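Local coordinates for protein 4-alpha-glucanotransferase (Corynebacterium glutamicum, PDB 5B68) that is an amylomaltase, or disproportionating enzyme, combining an N-terminal beta-sandwich domain with a TIM-barrel domain of the 4-alpha-glucanotransferase family, at residues A[170-174]-A[175-179]; A[557-560]-A[561-564]. All coordinates share one frame; numbering follows the deposited sequence.

Interaction 1 (A[170-174]-A[175-179]); sequences DKYLD and SPRSG. With SO4 (sulfate ion), chain H.
Tyr172 sets one edge of its ring over a face of the Arg177 guanidinium, the two planes 83° apart, with CE1 of Tyr172 4.0 Å from CZ of Arg177. CG of Arg177, set beside the backbone N by chi1 (-51°), lies 3.6 Å from CD1 of Tyr172, and the bend at chi2 turns the guanidinium back beside the ring. Ser175, the first residue beyond helix 167-174, is tied to the last turn by its N, 2.9 Å from O of Lys171. Its OG, anti to the backbone N (chi1 -178°), lies in the guanidinium plane, where NE and NH2 of Arg177 both donate to it, at 2.9 Å and 3.0 Å. Here the chain turns from the helix into 177-182, a strand of the parallel barrel. Asp214 pairs with the remaining terminal nitrogen of Arg177, and Ser380 binds the hydroxyl of Tyr172. Gripped side-on, salt-bridged and covered on one face, the guanidinium has little freedom to rotate. NZ of Lys171 and NH2 of Arg177 converge, both at 2.9 Å, on O3 of a sulfate, probably from the crystallisation liquor, whose negative charge probably offsets theirs.

Interaction 2 (A[557-560]-A[561-564]); sequences VTTH and DLPP. With BTB (2-[bis-(2-hydroxy-ethyl)-amino]-2-hydroxymethyl-propane-1,3-diol), chain B.
His560 and Asp561 send their side chains side by side in the same direction, with imidazole and carboxylate planes turned 61° apart, and both reach one hydroxyl of the bound BTB, a molecule probably from the crystallisation liquor. NE2 of His560 donates from the ring edge, in the ring plane, to O8 of BTB at 3.0 Å and almost straight (163°); O8 in turn donates to OD2 of Asp561, 2.8 Å away. OD1 of Asp561 lies obliquely beside the imidazole, 3.3 Å from CD2 of His560, and is held by Asn661. The imidazole swings over its own backbone, CG lying between N and the carbonyl carbon (chi1 60°), which places the ring beside Asp561 and against Tyr235, the two rings nearly parallel. The backbone at this pair makes a type I beta turn from Thr559 to Leu562, closed by N of Leu562 bonding to O of Thr559 at 3.1 Å. An ST turn overlaps it: N of Asp561 donates to OG1 of Thr559, also at 3.1 Å, and a water links that OG1 to OD2 of Asp561. The loop leaves the C-terminal end of barrel strand 553-556, the end that carries the active site in TIM-barrel enzymes; Asp460, beyond strand 456-459, binds BTB as well, consistent with a pocket there. Farther from the ligand, Thr558 and Leu562 run antiparallel past one another, OG1 of Thr558 coming 3.4 Å from CB of Leu562. A water 2.7 Å from OG1 of Thr558 donates to O of Pro563, and another bridges the carbonyls of His560 and Leu562. Pro564 occupies the N-cap position of helix 565-569.

Overall arrangement
From the N terminus, the chain runs through N-terminal helices and the beta-sandwich strands before helix 167-174, where interaction 1 turns it into strand 177-182, the first of the parallel barrel. Interaction 2 comes much later, between the seventh strand, 553-556, and helix 565-569. Each is a local turn between adjoining segments, so neither closes a long loop; they follow in series, without nesting or crossing. Strand 645-649 lies between strands 177-182 and 553-556 and pairs with both. Interaction 1 thus marks the entry to the barrel, and interaction 2 lies in the loop after strand 553-556, from which the chain later returns as 645-649; their centres are 23 Å apart and their nearest atoms about 9 Å.

Interaction 1 (A[170-174]-A[175-179])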
ATOM      1  N   ASP A 170      12.483  15.808  -8.308  1.00 22.34           N
ATOM      2  CA  ASP A 170      13.678  16.466  -8.871  1.00 26.01           C
ATOM      3  C   ASP A 170      14.936  16.292  -8.014  1.00 24.63           C
ATOM      4  O   ASP A 170      16.071  16.263  -8.562  1.00 24.90           O
ATOM      5  CB  ASP A 170      13.472  17.969  -9.129  1.00 24.91           C
ATOM      6  CG  ASP A 170      12.502  18.276 -10.272  1.00 27.24           C
ATOM      7  OD1 ASP A 170      12.028  17.385 -11.014  1.00 25.73           O
ATOM      8  OD2 ASP A 170      12.157  19.473 -10.361  1.00 30.21           O
ATOM      9  N   LYS A 171      14.752  16.177  -6.698  1.00 24.26           N
ATOM     10  CA  LYS A 171      15.879  15.942  -5.822  1.00 23.41           C
ATOM     11  C   LYS A 171      16.641  14.711  -6.204  1.00 22.12           C
ATOM     12  O   LYS A 171      17.876  14.782  -6.407  1.00 26.20           O
ATOM     13  CB  LYS A 171      15.471  15.906  -4.353  1.00 23.44           C
ATOM     14  CG  LYS A 171      16.636  15.582  -3.419  1.00 25.61           C
ATOM     15  CD  LYS A 171      16.183  15.631  -1.976  1.00 26.87           C
ATOM     16  CE  LYS A 171      17.245  15.175  -1.030  1.00 28.14           C
ATOM     17  NZ  LYS A 171      18.156  16.297  -0.776  1.00 28.79           N
ATOM     18  N   TYR A 172      15.957  13.591  -6.241  1.00 20.57           N
ATOM     19  CA  TYR A 172      16.565  12.341  -6.618  1.00 20.75           C
ATOM     20  C   TYR A 172      16.889  12.128  -8.096  1.00 21.19           C
ATOM     21  O   TYR A 172      17.791  11.387  -8.404  1.00 23.22           O
ATOM     22  CB  TYR A 172      15.910  11.168  -5.903  1.00 20.93           C
ATOM     23  CG  TYR A 172      15.999  11.384  -4.419  1.00 19.34           C
ATOM     24  CD1 TYR A 172      17.226  11.395  -3.779  1.00 21.62           C
ATOM     25  CD2 TYR A 172      14.875  11.653  -3.671  1.00 20.55           C
ATOM     26  CE1 TYR A 172      17.325  11.626  -2.430  1.00 20.65           C
ATOM     27  CE2 TYR A 172      14.963  11.890  -2.321  1.00 21.29           C
ATOM     28  CZ  TYR A 172      16.190  11.877  -1.699  1.00 19.94           C
ATOM     29  OH  TYR A 172      16.269  12.112  -0.359  1.00 19.70           O
ATOM     30  N   LEU A 173      16.176  12.803  -8.986  1.00 23.29           N
ATOM     31  CA  LEU A 173      16.533  12.770 -10.393  1.00 23.06           C
ATOM     32  C   LEU A 173      17.908  13.379 -10.555  1.00 24.87           C
ATOM     33  O   LEU A 173      18.725  12.903 -11.314  1.00 28.41           O
ATOM     34  CB  LEU A 173      15.546  13.580 -11.219  1.00 23.19           C
ATOM     35  CG  LEU A 173      14.235  12.903 -11.585  1.00 24.10           C
ATOM     36  CD1 LEU A 173      13.298  13.904 -12.228  1.00 27.07           C
ATOM     37  CD2 LEU A 173      14.468  11.739 -12.518  1.00 24.55           C
ATOM     38  N   ASP A 174      18.112  14.481  -9.863  1.00 24.74           N
ATOM     39  CA  ASP A 174      19.388  15.185  -9.812  1.00 28.72           C
ATOM     40  C   ASP A 174      20.498  14.484  -9.034  1.00 30.61           C
ATOM     41  O   ASP A 174      21.660  14.608  -9.368  1.00 28.91           O
ATOM     42  CB  ASP A 174      19.199  16.633  -9.387  1.00 31.30           C
ATOM     43  CG  ASP A 174      18.395  17.441 -10.407  1.00 38.05           C
ATOM     44  OD1 ASP A 174      18.231  16.988 -11.547  1.00 43.98           O
ATOM     45  OD2 ASP A 174      17.921  18.530 -10.068  1.00 46.74           O
ATOM     46  N   SER A 175      20.119  13.808  -7.959  1.00 25.08           N
ATOM     47  CA  SER A 175      21.056  13.173  -7.054  1.00 26.70           C
ATOM     48  C   SER A 175      20.634  11.724  -6.777  1.00 22.76           C
ATOM     49  O   SER A 175      20.108  11.418  -5.733  1.00 23.77           O
ATOM     50  CB  SER A 175      21.173  13.989  -5.762  1.00 24.96           C
ATOM     51  OG  SER A 175      22.103  13.436  -4.875  1.00 26.17           O
ATOM     52  N   PRO A 176      20.863  10.821  -7.724  1.00 23.38           N
ATOM     53  CA  PRO A 176      20.364   9.453  -7.566  1.00 21.41           C
ATOM     54  C   PRO A 176      20.984   8.719  -6.391  1.00 21.59           C
ATOM     55  O   PRO A 176      22.153   8.833  -6.145  1.00 23.00           O
ATOM     56  CB  PRO A 176      20.740   8.778  -8.887  1.00 22.82           C
ATOM     57  CG  PRO A 176      20.833   9.894  -9.846  1.00 23.47           C
ATOM     58  CD  PRO A 176      21.422  11.022  -9.066  1.00 23.54           C
ATOM     59  N   ARG A 177      20.168   7.949  -5.700  1.00 19.29           N
ATOM     60  CA  ARG A 177      20.572   7.257  -4.496  1.00 17.76           C
ATOM     61  C   ARG A 177      20.194   5.788  -4.546  1.00 18.71           C
ATOM     62  O   ARG A 177      19.435   5.362  -5.389  1.00 20.00           O
ATOM     63  CB  ARG A 177      19.923   7.851  -3.254  1.00 19.11           C
ATOM     64  CG  ARG A 177      20.056   9.337  -3.120  1.00 20.76           C
ATOM     65  CD  ARG A 177      21.492   9.814  -3.024  1.00 22.73           C
ATOM     66  NE  ARG A 177      21.480  11.259  -3.003  1.00 22.83           N
ATOM     67  CZ  ARG A 177      21.307  11.978  -1.915  1.00 25.98           C
ATOM     68  NH1 ARG A 177      21.192  11.383  -0.750  1.00 27.28           N
ATOM     69  NH2 ARG A 177      21.261  13.287  -1.996  1.00 28.18           N
ATOM     70  N   SER A 178      20.746   5.036  -3.612  1.00 18.86           N
ATOM     71  CA  SER A 178      20.389   3.616  -3.464  1.00 18.67           C
ATOM     72  C   SER A 178      19.768   3.399  -2.127  1.00 18.27           C
ATOM     73  O   SER A 178      19.959   4.204  -1.207  1.00 21.14           O
ATOM     74  CB  SER A 178      21.591   2.678  -3.592  1.00 21.22           C
ATOM     75  OG  SER A 178      22.451   2.801  -2.472  1.00 23.14           O
ATOM     76  N   GLY A 179      19.116   2.259  -1.992  1.00 17.46           N
ATOM     77  CA  GLY A 179      18.589   1.788  -0.717  1.00 18.43           C
ATOM     78  C   GLY A 179      18.498   0.298  -0.698  1.00 19.61           C
ATOM     79  O   GLY A 179      19.003  -0.326  -1.608  1.00 19.76           O
TER
HETATM   80  S   SO4 H 807      20.998  14.839   1.537  1.00 52.98           S
HETATM   81  O1  SO4 H 807      21.632  16.157   1.287  1.00 70.91           O
HETATM   82  O2  SO4 H 807      20.181  14.816   2.790  1.00 51.66           O
HETATM   83  O3  SO4 H 807      20.132  14.551   0.377  1.00 67.61           O
HETATM   84  O4  SO4 H 807      22.072  13.825   1.661  1.00 49.61           O

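Interaction 2 (A[557-560]-A[561-564])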
ATOM      1  N   VAL A 557      16.749  -5.251  -8.864  1.00 21.93           N
ATOM      2  CA  VAL A 557      17.036  -6.502  -9.583  1.00 24.33           C
ATOM      3  C   VAL A 557      15.831  -7.397  -9.403  1.00 26.31           C
ATOM      4  O   VAL A 557      15.395  -8.066 -10.323  1.00 25.73           O
ATOM      5  CB  VAL A 557      18.262  -7.223  -9.035  1.00 24.45           C
ATOM      6  CG1 VAL A 557      18.431  -8.588  -9.699  1.00 26.43           C
ATOM      7  CG2 VAL A 557      19.498  -6.340  -9.139  1.00 27.05           C
ATOM      8  N   THR A 558      15.322  -7.447  -8.179  1.00 22.90           N
ATOM      9  CA  THR A 558      14.304  -8.406  -7.809  1.00 25.06           C
ATOM     10  C   THR A 558      13.291  -7.811  -6.806  1.00 24.69           C
ATOM     11  O   THR A 558      13.326  -6.641  -6.585  1.00 25.44           O
ATOM     12  CB  THR A 558      14.933  -9.695  -7.297  1.00 27.34           C
ATOM     13  OG1 THR A 558      13.944 -10.740  -7.264  1.00 26.66           O
ATOM     14  CG2 THR A 558      15.572  -9.514  -5.936  1.00 25.25           C
ATOM     15  N   THR A 559      12.330  -8.600  -6.351  1.00 23.54           N
ATOM     16  CA  THR A 559      11.268  -8.114  -5.431  1.00 26.18           C
ATOM     17  C   THR A 559      10.894  -9.275  -4.556  1.00 24.21           C
ATOM     18  O   THR A 559      11.255 -10.398  -4.830  1.00 24.52           O
ATOM     19  CB  THR A 559       9.923  -7.683  -6.066  1.00 29.41           C
ATOM     20  OG1 THR A 559       9.259  -8.817  -6.619  1.00 34.83           O
ATOM     21  CG2 THR A 559      10.107  -6.642  -7.082  1.00 34.89           C
ATOM     22  N   HIS A 560      10.106  -8.979  -3.558  1.00 26.33           N
ATOM     23  CA  HIS A 560       9.612  -9.966  -2.597  1.00 28.52           C
ATOM     24  C   HIS A 560       8.729 -11.046  -3.243  1.00 27.02           C
ATOM     25  O   HIS A 560       8.535 -12.071  -2.623  1.00 29.32           O
ATOM     26  CB  HIS A 560       8.832  -9.242  -1.448  1.00 30.19           C
ATOM     27  CG  HIS A 560       7.659  -8.473  -1.936  1.00 27.91           C
ATOM     28  ND1 HIS A 560       7.738  -7.187  -2.418  1.00 30.34           N
ATOM     29  CD2 HIS A 560       6.374  -8.867  -2.136  1.00 30.55           C
ATOM     30  CE1 HIS A 560       6.548  -6.803  -2.848  1.00 31.70           C
ATOM     31  NE2 HIS A 560       5.708  -7.817  -2.701  1.00 31.27           N
ATOM     32  N   ASP A 561       8.211 -10.813  -4.441  1.00 26.13           N
ATOM     33  CA  ASP A 561       7.406 -11.834  -5.119  1.00 28.74           C
ATOM     34  C   ASP A 561       8.239 -12.768  -6.042  1.00 35.52           C
ATOM     35  O   ASP A 561       7.653 -13.585  -6.747  1.00 36.06           O
ATOM     36  CB  ASP A 561       6.289 -11.178  -5.952  1.00 31.41           C
ATOM     37  CG  ASP A 561       5.157 -10.580  -5.084  1.00 28.83           C
ATOM     38  OD1 ASP A 561       4.866 -11.153  -4.046  1.00 27.63           O
ATOM     39  OD2 ASP A 561       4.562  -9.574  -5.481  1.00 30.54           O
ATOM     40  N   LEU A 562       9.566 -12.620  -6.086  1.00 34.02           N
ATOM     41  CA  LEU A 562      10.429 -13.481  -6.908  1.00 34.64           C
ATOM     42  C   LEU A 562      11.395 -14.225  -6.023  1.00 33.94           C
ATOM     43  O   LEU A 562      11.693 -13.824  -4.870  1.00 35.46           O
ATOM     44  CB  LEU A 562      11.235 -12.645  -7.900  1.00 37.65           C
ATOM     45  CG  LEU A 562      10.428 -12.186  -9.074  1.00 41.83           C
ATOM     46  CD1 LEU A 562      11.140 -11.058  -9.806  1.00 44.21           C
ATOM     47  CD2 LEU A 562      10.169 -13.365 -10.000  1.00 41.81           C
ATOM     48  N   PRO A 563      11.930 -15.324  -6.528  1.00 37.56           N
ATOM     49  CA  PRO A 563      13.044 -15.905  -5.753  1.00 36.05           C
ATOM     50  C   PRO A 563      14.228 -14.905  -5.730  1.00 28.35           C
ATOM     51  O   PRO A 563      14.418 -14.184  -6.688  1.00 31.81           O
ATOM     52  CB  PRO A 563      13.387 -17.168  -6.559  1.00 39.06           C
ATOM     53  CG  PRO A 563      12.113 -17.509  -7.256  1.00 41.35           C
ATOM     54  CD  PRO A 563      11.605 -16.155  -7.706  1.00 40.41           C
ATOM     55  N   PRO A 564      14.916 -14.796  -4.612  1.00 29.47           N
ATOM     56  CA  PRO A 564      16.135 -13.985  -4.573  1.00 26.14           C
ATOM     57  C   PRO A 564      17.130 -14.389  -5.648  1.00 29.80           C
ATOM     58  O   PRO A 564      17.053 -15.490  -6.181  1.00 29.49           O
ATOM     59  CB  PRO A 564      16.686 -14.266  -3.235  1.00 27.29           C
ATOM     60  CG  PRO A 564      15.465 -14.528  -2.392  1.00 33.47           C
ATOM     61  CD  PRO A 564      14.634 -15.385  -3.292  1.00 31.63           C
TER
HETATM   62  C1  BTB B 801      -1.437  -6.853  -5.506  1.00 45.22           C
HETATM   63  O1  BTB B 801      -0.232  -6.204  -5.868  1.00 37.85           O
HETATM   64  C2  BTB B 801      -1.287  -7.889  -4.403  1.00 49.07           C
HETATM   65  C3  BTB B 801      -2.647  -8.482  -4.132  1.00 50.70           C
HETATM   66  O3  BTB B 801      -2.555  -9.300  -2.980  1.00 54.54           O
HETATM   67  C4  BTB B 801      -0.790  -7.255  -3.111  1.00 50.74           C
HETATM   68  O4  BTB B 801      -1.824  -6.549  -2.431  1.00 51.24           O
HETATM   69  N   BTB B 801      -0.437  -9.046  -4.800  1.00 54.09           N
HETATM   70  C5  BTB B 801      -0.900  -9.590  -6.105  1.00 53.98           C
HETATM   71  C6  BTB B 801       0.143 -10.009  -7.149  1.00 55.75           C
HETATM   72  O6  BTB B 801       1.057  -8.944  -7.442  1.00 49.10           O
HETATM   73  C7  BTB B 801       1.003  -8.747  -4.749  1.00 51.45           C
HETATM   74  C8  BTB B 801       1.720  -9.138  -3.469  1.00 42.43           C
HETATM   75  O8  BTB B 801       2.914  -8.388  -3.596  1.00 41.41           O
HETATM   76  O   HOH W   1      15.902 -12.440  -8.114  1.00 30.57           O
HETATM   77  O   HOH W   2       6.380  -7.862  -7.158  1.00 46.40           O
HETATM   78  O   HOH W   3      10.934 -13.530  -2.297  1.00 27.37           O